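PDB 5XNR: AlyQ from Persicobacter sp. CCB-QB2, which probably degrades alginate by beta-elimination through its lyase domain, and also carries a CBM32 module that is likely to bind carbohydrate. Local coordinates for residues D225-T230 / Y351-F356; T231-V236 / E308-K313; V193-I198 / N377-V382; D250-T255 / N360-N365. All blocks are in the same frame, centred on the assembly; numbering follows the deposited sequence.

Interaction 1 of 4, residues D225-T230 / Y351-F356; sequences DIYWTT and YDQSYF
W228 and S354 hold the two loops together through a single antiparallel bridge; Q353 and S354 both face W228, which makes a G1 beta bulge. W228 N gives its hydrogen to S354 O at 2.6 Å, and S354 N answers to W228 O. The indole folds back over the same partner. Its CG lies between the backbone N and the carbonyl carbon (chi1 41°), which lays the ring against the peptide group it has just bonded. W228 CB is 4.0 Å from S354 O, and W228 CD1 closes to 3.2 Å of that oxygen, which sits over one face of the indole. NE1 passes Y355 CA but gives its hydrogen to E217 OE1. Further along the same face, W228 CZ3 is 3.2 Å from S354 OG, and S354 CB makes a CH-pi contact with the six-membered ring. At the tip W228 CZ2 stands over the centre of the F356 ring, 3.4 Å from F356 CE2, the planes 47° apart. A leucine at W228 would probably leave E217 without this donor and open a gap over F356. At one end of the contact, T230 N bonds to Y351 O, and T230 CG2 sits 3.3 Å from the Y351 ring centroid, over its face. At the other the Q353 amide covers one face of the Y227 ring. The indole also stacks on H234 of strand 233-244 and meets I257 of strand 256-258, while E217 of strand 211-217 accepts F356 N, so the loop before strand 233-244 is sewn to strand 355-358.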
# COMPACT_ATOMS: atom_id res chain seq x y z
N ASP A 225 9.54 29.41 8.20
CA ASP A 225 9.24 29.03 6.82
C ASP A 225 10.49 29.26 5.96
O ASP A 225 11.15 30.29 6.13
CB ASP A 225 8.10 29.86 6.25
CG ASP A 225 6.71 29.51 6.75
OD1 ASP A 225 6.58 28.50 7.46
OD2 ASP A 225 5.76 30.25 6.40
N ILE A 226 10.81 28.31 5.09
CA ILE A 226 11.95 28.44 4.17
C ILE A 226 11.42 28.84 2.81
O ILE A 226 10.33 28.41 2.41
CB ILE A 226 12.76 27.13 4.02
CG1 ILE A 226 14.13 27.38 3.37
CG2 ILE A 226 11.93 26.10 3.25
CD1 ILE A 226 15.07 26.20 3.36
N TYR A 227 12.23 29.65 2.12
CA TYR A 227 12.01 29.99 0.73
C TYR A 227 13.32 29.76 -0.01
O TYR A 227 14.35 30.13 0.51
CB TYR A 227 11.55 31.44 0.56
CG TYR A 227 10.23 31.77 1.20
CD1 TYR A 227 9.02 31.44 0.60
CD2 TYR A 227 10.18 32.43 2.42
CE1 TYR A 227 7.81 31.76 1.19
CE2 TYR A 227 8.98 32.75 3.03
CZ TYR A 227 7.78 32.41 2.41
OH TYR A 227 6.59 32.71 3.03
N TRP A 228 13.26 29.12 -1.18
CA TRP A 228 14.45 28.92 -2.02
C TRP A 228 14.13 29.39 -3.45
O TRP A 228 13.01 29.87 -3.72
CB TRP A 228 14.98 27.46 -1.94
CG TRP A 228 13.94 26.37 -1.94
CD1 TRP A 228 13.38 25.78 -0.85
CD2 TRP A 228 13.37 25.71 -3.09
NE1 TRP A 228 12.48 24.82 -1.24
CE2 TRP A 228 12.45 24.76 -2.60
CE3 TRP A 228 13.54 25.82 -4.47
CZ2 TRP A 228 11.71 23.93 -3.45
CZ3 TRP A 228 12.80 25.01 -5.31
CH2 TRP A 228 11.89 24.09 -4.81
N THR A 229 15.09 29.26 -4.36
CA THR A 229 14.89 29.70 -5.76
C THR A 229 15.15 28.53 -6.73
O THR A 229 15.75 27.51 -6.35
CB THR A 229 15.81 30.89 -6.08
OG1 THR A 229 17.04 30.44 -6.65
CG2 THR A 229 16.12 31.72 -4.86
N THR A 230 14.75 28.72 -7.99
CA THR A 230 14.99 27.72 -9.03
C THR A 230 16.49 27.64 -9.39
O THR A 230 16.89 26.78 -10.18
CB THR A 230 14.11 27.98 -10.26
OG1 THR A 230 14.38 29.27 -10.82
CG2 THR A 230 12.63 27.85 -9.94
N TYR A 351 12.00 31.26 -10.91
CA TYR A 351 11.26 32.02 -9.91
C TYR A 351 11.97 31.84 -8.57
O TYR A 351 12.83 30.95 -8.41
CB TYR A 351 9.80 31.57 -9.82
CG TYR A 351 9.60 30.08 -9.73
CD1 TYR A 351 9.60 29.30 -10.87
CD2 TYR A 351 9.45 29.44 -8.51
CE1 TYR A 351 9.43 27.92 -10.81
CE2 TYR A 351 9.27 28.06 -8.42
CZ TYR A 351 9.28 27.29 -9.58
OH TYR A 351 9.13 25.94 -9.54
N ASP A 352 11.59 32.70 -7.63
CA ASP A 352 12.11 32.65 -6.25
C ASP A 352 10.92 32.41 -5.30
O ASP A 352 9.79 32.10 -5.76
CB ASP A 352 12.94 33.90 -5.92
CG ASP A 352 12.16 35.20 -5.99
OD1 ASP A 352 10.91 35.15 -5.94
OD2 ASP A 352 12.81 36.27 -6.07
N GLN A 353 11.20 32.53 -4.01
CA GLN A 353 10.19 32.39 -2.95
C GLN A 353 9.52 31.01 -3.08
O GLN A 353 8.30 30.89 -2.93
CB GLN A 353 9.19 33.56 -2.98
CG GLN A 353 9.79 34.89 -2.52
CD GLN A 353 10.14 34.96 -1.05
OE1 GLN A 353 11.26 34.67 -0.63
NE2 GLN A 353 9.16 35.33 -0.23
N SER A 354 10.34 29.98 -3.33
CA SER A 354 9.85 28.65 -3.62
C SER A 354 10.05 27.72 -2.41
O SER A 354 11.04 27.83 -1.69
CB SER A 354 10.53 28.10 -4.84
OG SER A 354 10.08 26.76 -5.08
N TYR A 355 9.12 26.77 -2.25
CA TYR A 355 9.17 25.77 -1.16
C TYR A 355 8.42 24.51 -1.60
O TYR A 355 7.68 24.55 -2.55
CB TYR A 355 8.58 26.35 0.13
CG TYR A 355 7.19 26.90 -0.04
CD1 TYR A 355 6.98 28.19 -0.46
CD2 TYR A 355 6.07 26.11 0.21
CE1 TYR A 355 5.70 28.70 -0.61
CE2 TYR A 355 4.79 26.60 0.06
CZ TYR A 355 4.60 27.90 -0.36
OH TYR A 355 3.34 28.41 -0.54
N PHE A 356 8.67 23.39 -0.92
CA PHE A 356 7.97 22.14 -1.14
C PHE A 356 6.82 21.93 -0.15
O PHE A 356 6.80 22.50 0.95
CB PHE A 356 8.92 20.96 -0.95
CG PHE A 356 10.00 20.83 -2.00
CD1 PHE A 356 9.67 20.69 -3.33
CD2 PHE A 356 11.33 20.85 -1.63
CE1 PHE A 356 10.66 20.60 -4.30
CE2 PHE A 356 12.32 20.73 -2.60
CZ PHE A 356 11.98 20.60 -3.93

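Interaction 2 of 4, residues T231-V236 / E308-K313; sequences TGTHVV and EVINGK
N311 turns its CG to the side of its own backbone N (chi1 -58°), and this brings OD1 to G232 N at 2.8 Å, the hydrogen arriving from above the amide carbonyl plane. The return bond runs from N311 N to G232 O at 3.0 Å, so both polar atoms of the glycine are taken by one residue. At phi 102° and psi -165°, G232 has a backbone shape that would press any CB against the carbonyl O of T231. H234, with CG likewise beside its backbone N, sends its ring back along its own strand, and NE2 reaches T231 O at 2.8 Å, in the ring plane. H234 ND1 is hydrogen-bonded to H391 ND1 of strand 379-392. A leucine in place of H234 would probably leave T231 O without its donor and H391 ND1 without its mate. Beyond these residues the contact is regular antiparallel sheet. H234 and V309 form a hydrogen-bonded pair, V309 N to H234 O being 2.7 Å, between non-hydrogen-bonded pairs T233-I310 and V235-E308. N311 and G312 are the corners of a type I' turn, which makes strands 302-310 and 313-319 a tight hairpin. On the other face T233 OG1 lies 3.9 Å from I310 CG2, and the E308 carboxylate turns to Y317 OH.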
# COMPACT_ATOMS: atom_id res chain seq x y z
N THR A 231 17.34 28.48 -8.79
CA THR A 231 18.78 28.42 -9.08
C THR A 231 19.44 27.38 -8.16
O THR A 231 19.24 27.41 -6.96
CB THR A 231 19.40 29.82 -8.93
OG1 THR A 231 18.63 30.68 -9.77
CG2 THR A 231 20.87 29.90 -9.31
N GLY A 232 20.22 26.48 -8.75
CA GLY A 232 20.82 25.37 -8.04
C GLY A 232 20.07 24.07 -8.27
O GLY A 232 19.25 23.96 -9.19
N THR A 233 20.34 23.07 -7.44
CA THR A 233 19.72 21.81 -7.58
C THR A 233 18.83 21.59 -6.36
O THR A 233 19.30 21.69 -5.23
CB THR A 233 20.77 20.72 -7.79
OG1 THR A 233 21.41 21.03 -9.02
CG2 THR A 233 20.17 19.33 -7.87
N HIS A 234 17.56 21.28 -6.63
CA HIS A 234 16.53 21.14 -5.60
C HIS A 234 15.65 19.92 -5.89
O HIS A 234 15.09 19.82 -6.98
CB HIS A 234 15.70 22.42 -5.52
CG HIS A 234 16.55 23.63 -5.38
ND1 HIS A 234 17.14 23.96 -4.19
CD2 HIS A 234 16.93 24.56 -6.27
CE1 HIS A 234 17.86 25.06 -4.34
NE2 HIS A 234 17.74 25.45 -5.61
N VAL A 235 15.47 19.04 -4.91
CA VAL A 235 14.86 17.77 -5.13
C VAL A 235 13.83 17.48 -4.04
O VAL A 235 14.08 17.76 -2.87
CB VAL A 235 15.94 16.68 -5.16
CG1 VAL A 235 15.40 15.32 -5.53
CG2 VAL A 235 17.07 17.10 -6.09
N VAL A 236 12.69 16.93 -4.43
CA VAL A 236 11.80 16.23 -3.48
C VAL A 236 11.54 14.83 -4.02
O VAL A 236 11.17 14.68 -5.17
CB VAL A 236 10.48 16.98 -3.21
CG1 VAL A 236 9.65 17.22 -4.46
CG2 VAL A 236 9.64 16.26 -2.18
N GLU A 308 12.62 17.48 -9.55
CA GLU A 308 14.05 17.85 -9.52
C GLU A 308 14.18 19.16 -10.29
O GLU A 308 13.82 19.19 -11.45
CB GLU A 308 14.88 16.74 -10.17
CG GLU A 308 16.39 16.95 -10.24
CD GLU A 308 17.13 15.79 -10.89
OE1 GLU A 308 16.80 15.47 -12.05
OE2 GLU A 308 17.99 15.17 -10.24
N VAL A 309 14.61 20.24 -9.64
CA VAL A 309 14.76 21.50 -10.32
C VAL A 309 16.26 21.83 -10.39
O VAL A 309 16.95 21.81 -9.38
CB VAL A 309 13.97 22.62 -9.63
CG1 VAL A 309 14.08 23.93 -10.41
CG2 VAL A 309 12.51 22.24 -9.40
N ILE A 310 16.75 22.09 -11.59
CA ILE A 310 18.17 22.40 -11.80
C ILE A 310 18.27 23.69 -12.61
O ILE A 310 18.14 23.65 -13.81
CB ILE A 310 18.89 21.23 -12.51
CG1 ILE A 310 18.65 19.91 -11.76
CG2 ILE A 310 20.38 21.52 -12.72
CD1 ILE A 310 19.50 18.75 -12.23
N ASN A 311 18.43 24.82 -11.94
CA ASN A 311 18.57 26.12 -12.60
C ASN A 311 17.37 26.37 -13.53
O ASN A 311 17.52 26.82 -14.66
CB ASN A 311 19.92 26.24 -13.33
CG ASN A 311 21.11 26.05 -12.40
OD1 ASN A 311 21.16 26.65 -11.34
ND2 ASN A 311 22.06 25.22 -12.79
N GLY A 312 16.17 26.10 -13.05
CA GLY A 312 14.94 26.41 -13.77
C GLY A 312 14.35 25.21 -14.50
O GLY A 312 13.15 25.20 -14.77
N LYS A 313 15.16 24.20 -14.85
CA LYS A 313 14.67 23.01 -15.55
C LYS A 313 14.06 22.05 -14.53
O LYS A 313 14.76 21.63 -13.62
CB LYS A 313 15.77 22.22 -16.27
CG LYS A 313 16.43 22.95 -17.43
CD LYS A 313 16.53 22.15 -18.73
CE LYS A 313 16.97 23.06 -19.86
NZ LYS A 313 17.46 22.32 -21.04

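Interaction 3 of 4, residues V193-I198 / N377-V382; sequences VFRAPI and NNYGEV
R195 and E381 form a non-hydrogen-bonded pair of two antiparallel strands, inside one sheet of the beta-jelly-roll expected of this lyase family. R195 approaches side-on: NE at 3.0 Å and NH2 at 2.9 Å both donate to E381 OE1, which lies somewhat out of the guanidinium plane and is met nearly along its C-O axis. The same guanidinium lies flat on the Y379 ring, the planes only 3° apart and R195 CZ 4.0 Å from the ring centroid, which makes a cation-pi stack. The bend of the arginine chain at chi3 (-56°) lets CD ride over that ring too, while NE and NH2 still turn to the carboxylate. One side of the charged group is thus covered by an aromatic face, and its charge is probably balanced in part by the carboxylate at one edge. What positions these groups lies next to them. E381 OE2 is bonded to T243 OG1 of the adjoining strand 233-244, and V193 CG1 packs against E381 CD at 3.6 Å. The backbone pairs F194-V382 and A196-G380 fix the register, and their side of the sheet, with F194, A196 and V382, packs toward strands 211-217 and 360-362 of the opposing sheet. Past the strand end, N378 sits at the centre of an inverse gamma turn, tied by ND2 to Y372 O and by OD1 to I247 N. Its own carbonyl O takes the hydrogen of I198 N at 3.0 Å.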
# COMPACT_ATOMS: atom_id res chain seq x y z
N VAL A 193 -0.25 8.86 7.44
CA VAL A 193 -1.47 8.96 6.69
C VAL A 193 -2.00 10.38 6.87
O VAL A 193 -2.21 10.83 7.97
CB VAL A 193 -2.50 7.93 7.16
CG1 VAL A 193 -3.70 7.91 6.24
CG2 VAL A 193 -1.90 6.54 7.28
N PHE A 194 -2.22 11.03 5.74
CA PHE A 194 -2.81 12.32 5.70
C PHE A 194 -4.26 12.17 5.20
O PHE A 194 -4.49 11.99 4.00
CB PHE A 194 -2.00 13.19 4.75
CG PHE A 194 -0.56 13.42 5.13
CD1 PHE A 194 0.43 12.53 4.74
CD2 PHE A 194 -0.19 14.55 5.84
CE1 PHE A 194 1.76 12.77 5.06
CE2 PHE A 194 1.14 14.78 6.16
CZ PHE A 194 2.12 13.89 5.77
N ARG A 195 -5.22 12.30 6.12
CA ARG A 195 -6.64 12.13 5.85
C ARG A 195 -7.37 13.48 5.90
O ARG A 195 -7.32 14.18 6.90
CB ARG A 195 -7.30 11.20 6.87
CG ARG A 195 -8.80 11.05 6.64
CD ARG A 195 -9.51 9.85 7.23
NE ARG A 195 -8.97 8.56 6.84
CZ ARG A 195 -9.47 7.41 7.26
NH1 ARG A 195 -10.70 7.36 7.75
NH2 ARG A 195 -8.74 6.31 7.21
N ALA A 196 -8.10 13.78 4.84
CA ALA A 196 -8.79 15.06 4.67
C ALA A 196 -10.28 14.78 4.40
O ALA A 196 -10.68 14.67 3.24
CB ALA A 196 -8.17 15.85 3.53
N PRO A 197 -11.09 14.66 5.46
CA PRO A 197 -12.51 14.45 5.26
C PRO A 197 -13.20 15.76 4.86
O PRO A 197 -12.70 16.86 5.11
CB PRO A 197 -13.04 13.94 6.60
CG PRO A 197 -12.13 14.58 7.62
CD PRO A 197 -10.85 14.94 6.88
N ILE A 198 -14.33 15.57 4.21
CA ILE A 198 -15.14 16.64 3.73
C ILE A 198 -16.32 16.79 4.70
O ILE A 198 -17.11 15.87 4.85
CB ILE A 198 -15.62 16.35 2.30
CG1 ILE A 198 -14.45 16.01 1.36
CG2 ILE A 198 -16.45 17.52 1.79
CD1 ILE A 198 -13.37 17.08 1.29
N ASN A 377 -16.99 7.91 4.18
CA ASN A 377 -16.00 7.62 3.14
C ASN A 377 -15.74 8.84 2.27
O ASN A 377 -15.02 8.73 1.28
CB ASN A 377 -16.42 6.44 2.26
CG ASN A 377 -16.43 5.17 3.07
OD1 ASN A 377 -15.92 5.13 4.19
ND2 ASN A 377 -17.02 4.12 2.51
N ASN A 378 -16.28 9.99 2.65
CA ASN A 378 -16.08 11.16 1.83
C ASN A 378 -14.84 11.91 2.33
O ASN A 378 -14.97 12.94 3.03
CB ASN A 378 -17.29 12.08 1.81
CG ASN A 378 -17.35 12.87 0.52
OD1 ASN A 378 -16.33 13.11 -0.11
ND2 ASN A 378 -18.55 13.25 0.12
N TYR A 379 -13.68 11.38 1.95
CA TYR A 379 -12.40 11.99 2.33
C TYR A 379 -11.36 11.70 1.26
O TYR A 379 -11.47 10.69 0.54
CB TYR A 379 -11.93 11.47 3.70
CG TYR A 379 -11.66 9.98 3.79
CD1 TYR A 379 -10.47 9.42 3.39
CD2 TYR A 379 -12.61 9.13 4.33
CE1 TYR A 379 -10.21 8.07 3.51
CE2 TYR A 379 -12.38 7.77 4.45
CZ TYR A 379 -11.17 7.23 4.04
OH TYR A 379 -10.96 5.90 4.16
N GLY A 380 -10.35 12.57 1.17
CA GLY A 380 -9.15 12.25 0.40
C GLY A 380 -8.08 11.68 1.32
O GLY A 380 -8.03 12.04 2.49
N GLU A 381 -7.24 10.80 0.82
CA GLU A 381 -6.22 10.22 1.67
C GLU A 381 -4.96 9.84 0.87
O GLU A 381 -5.03 9.34 -0.24
CB GLU A 381 -6.78 8.98 2.37
CG GLU A 381 -5.80 8.34 3.34
CD GLU A 381 -6.34 7.08 3.99
OE1 GLU A 381 -6.99 7.20 5.06
OE2 GLU A 381 -6.14 6.01 3.41
N VAL A 382 -3.82 10.05 1.53
CA VAL A 382 -2.48 9.84 0.98
C VAL A 382 -1.63 9.20 2.08
O VAL A 382 -1.59 9.69 3.21
CB VAL A 382 -1.85 11.16 0.47
CG1 VAL A 382 -0.39 11.01 0.05
CG2 VAL A 382 -2.63 11.73 -0.69

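Interaction 4 of 4, residues D250-T255 / N360-N365; sequences DHLVAT and NYTQSN
V253, Q363 and H251 give up most surface to this contact, and Q363 touches both of the others. H251 O accepts Q363 N at 2.9 Å, and H251 CB meets Q363 CB at 3.9 Å; beyond CB the imidazole leads off, ND1 making a weak bond to R272. Q363 then bends at chi2 (-63°), which doubles its amide back along its own chain. On the way Q363 CG and CD pass V253 CG2, each at 4.0 Å. NE2 ends over the centre of the Y361 ring, 3.1 Å above its plane, and donates to Y361 O, also at 3.1 Å. Held by this bond and by V253 CG2 beside it, the Q363 amide is probably limited in its rotation. The Y361 carbonyl is gripped twice, because V253 N reaches it as well and the two donors come from opposite faces of its plane. The V253-Y361 pair is completed by Y361 N to V253 O at 2.8 Å, nearly straight. The opposite side of the sheet is built round L252, whose CD1 lies 3.9 Å from both N360 OD1 and T362 OG1. Those two oxygens are joined by a hydrogen bond from the threonine along a lone pair of the amide. Y361 also has a cation-pi partner in R212 of strand 211-217. The run NYTQ closes a YFKIGNYTQ sequence, matching the YxKxGxYxQ signature of PL7 alginate lyases, which in relatives lines the substrate cleft of the jelly roll; a bound phosphate, probably from the crystallisation liquor, lies about 4 Å from the Q363 side chain and may mark a pocket.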
# COMPACT_ATOMS: atom_id res chain seq x y z
N ASP A 250 -13.79 13.80 -7.09
CA ASP A 250 -12.74 12.84 -6.75
C ASP A 250 -11.37 13.34 -7.25
O ASP A 250 -10.76 12.76 -8.16
CB ASP A 250 -13.11 11.48 -7.34
CG ASP A 250 -13.32 11.45 -8.85
OD1 ASP A 250 -13.73 12.48 -9.42
OD2 ASP A 250 -13.05 10.39 -9.46
N HIS A 251 -10.91 14.44 -6.65
CA HIS A 251 -9.75 15.19 -7.12
C HIS A 251 -8.86 15.49 -5.91
O HIS A 251 -9.36 15.93 -4.87
CB HIS A 251 -10.16 16.54 -7.73
CG HIS A 251 -11.01 16.53 -8.97
ND1 HIS A 251 -11.30 17.72 -9.63
CD2 HIS A 251 -11.61 15.55 -9.67
CE1 HIS A 251 -12.07 17.46 -10.68
NE2 HIS A 251 -12.27 16.13 -10.72
N LEU A 252 -7.55 15.37 -6.06
CA LEU A 252 -6.64 15.43 -4.94
C LEU A 252 -5.23 15.81 -5.43
O LEU A 252 -4.78 15.31 -6.43
CB LEU A 252 -6.64 14.05 -4.29
CG LEU A 252 -5.83 13.93 -3.01
CD1 LEU A 252 -6.33 12.76 -2.16
CD2 LEU A 252 -4.35 13.76 -3.33
N VAL A 253 -4.53 16.65 -4.67
CA VAL A 253 -3.16 17.06 -4.98
C VAL A 253 -2.22 16.46 -3.92
O VAL A 253 -2.49 16.53 -2.72
CB VAL A 253 -3.07 18.59 -5.09
CG1 VAL A 253 -1.64 19.12 -5.01
CG2 VAL A 253 -3.75 19.10 -6.35
N ALA A 254 -1.13 15.84 -4.36
CA ALA A 254 -0.18 15.27 -3.41
C ALA A 254 1.08 16.15 -3.34
O ALA A 254 1.08 17.19 -2.67
CB ALA A 254 0.12 13.83 -3.77
N THR A 255 2.15 15.73 -3.99
CA THR A 255 3.45 16.46 -3.89
C THR A 255 3.37 17.79 -4.63
O THR A 255 2.74 17.84 -5.67
CB THR A 255 4.57 15.59 -4.46
OG1 THR A 255 4.38 14.30 -3.86
CG2 THR A 255 5.95 16.14 -4.19
N ASN A 360 -1.37 15.73 1.50
CA ASN A 360 -2.73 15.59 0.94
C ASN A 360 -3.44 16.95 0.90
O ASN A 360 -3.81 17.49 1.95
CB ASN A 360 -3.53 14.57 1.75
CG ASN A 360 -5.01 14.52 1.43
OD1 ASN A 360 -5.52 15.34 0.65
ND2 ASN A 360 -5.70 13.56 2.04
N TYR A 361 -3.64 17.48 -0.30
CA TYR A 361 -4.51 18.67 -0.50
C TYR A 361 -5.74 18.26 -1.33
O TYR A 361 -5.64 18.20 -2.55
CB TYR A 361 -3.72 19.78 -1.19
CG TYR A 361 -4.43 21.10 -1.40
CD1 TYR A 361 -5.48 21.53 -0.61
CD2 TYR A 361 -3.95 21.99 -2.36
CE1 TYR A 361 -6.08 22.77 -0.80
CE2 TYR A 361 -4.53 23.24 -2.55
CZ TYR A 361 -5.60 23.64 -1.77
OH TYR A 361 -6.17 24.86 -2.00
N THR A 362 -6.87 17.98 -0.69
CA THR A 362 -8.01 17.41 -1.40
C THR A 362 -8.77 18.55 -2.08
O THR A 362 -9.16 19.53 -1.42
CB THR A 362 -8.88 16.59 -0.44
OG1 THR A 362 -8.08 15.51 0.03
CG2 THR A 362 -10.15 16.05 -1.08
N GLN A 363 -8.98 18.43 -3.39
CA GLN A 363 -9.65 19.51 -4.11
C GLN A 363 -11.18 19.32 -4.07
O GLN A 363 -11.83 19.30 -5.11
CB GLN A 363 -9.15 19.56 -5.56
CG GLN A 363 -7.63 19.67 -5.68
CD GLN A 363 -7.09 20.94 -5.08
OE1 GLN A 363 -7.19 22.02 -5.66
NE2 GLN A 363 -6.50 20.80 -3.90
N SER A 364 -11.77 19.18 -2.87
CA SER A 364 -13.24 19.20 -2.76
C SER A 364 -13.65 19.87 -1.45
O SER A 364 -12.79 20.25 -0.65
CB SER A 364 -13.85 17.82 -2.89
OG SER A 364 -15.25 17.93 -3.11
N ASN A 365 -14.96 20.03 -1.24
CA ASN A 365 -15.47 20.71 -0.04
C ASN A 365 -16.97 20.41 0.10
O ASN A 365 -17.52 19.62 -0.66
CB ASN A 365 -15.12 22.21 -0.07
CG ASN A 365 -15.69 22.94 -1.27
OD1 ASN A 365 -16.73 22.56 -1.78
ND2 ASN A 365 -15.02 24.00 -1.71

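In the fold
All four contacts lie within the lyase domain: interactions 2 and 3 in one sheet, interaction 4 in the facing one, while interaction 1 joins the loop before strand 233-244 to strand 355-358. Interactions 3 and 4, with centres about 9 Å apart, meet through N360 ND2, which lies 2.8 Å from F194 O, a probable hydrogen bond, and forms a weaker one to G380 O. Interactions 1 and 2, with centres about 11 Å apart, meet where F356 packs on V236. Interaction 1 runs on into interaction 4 along strands 355-358 and 360-362, the family signature that probably faces substrate. Strands 233-244 and 379-392 are neighbours linking interactions 2 and 3, whose centres are about 31 Å apart. The potassium ion is about 14 Å from the F194 side chain.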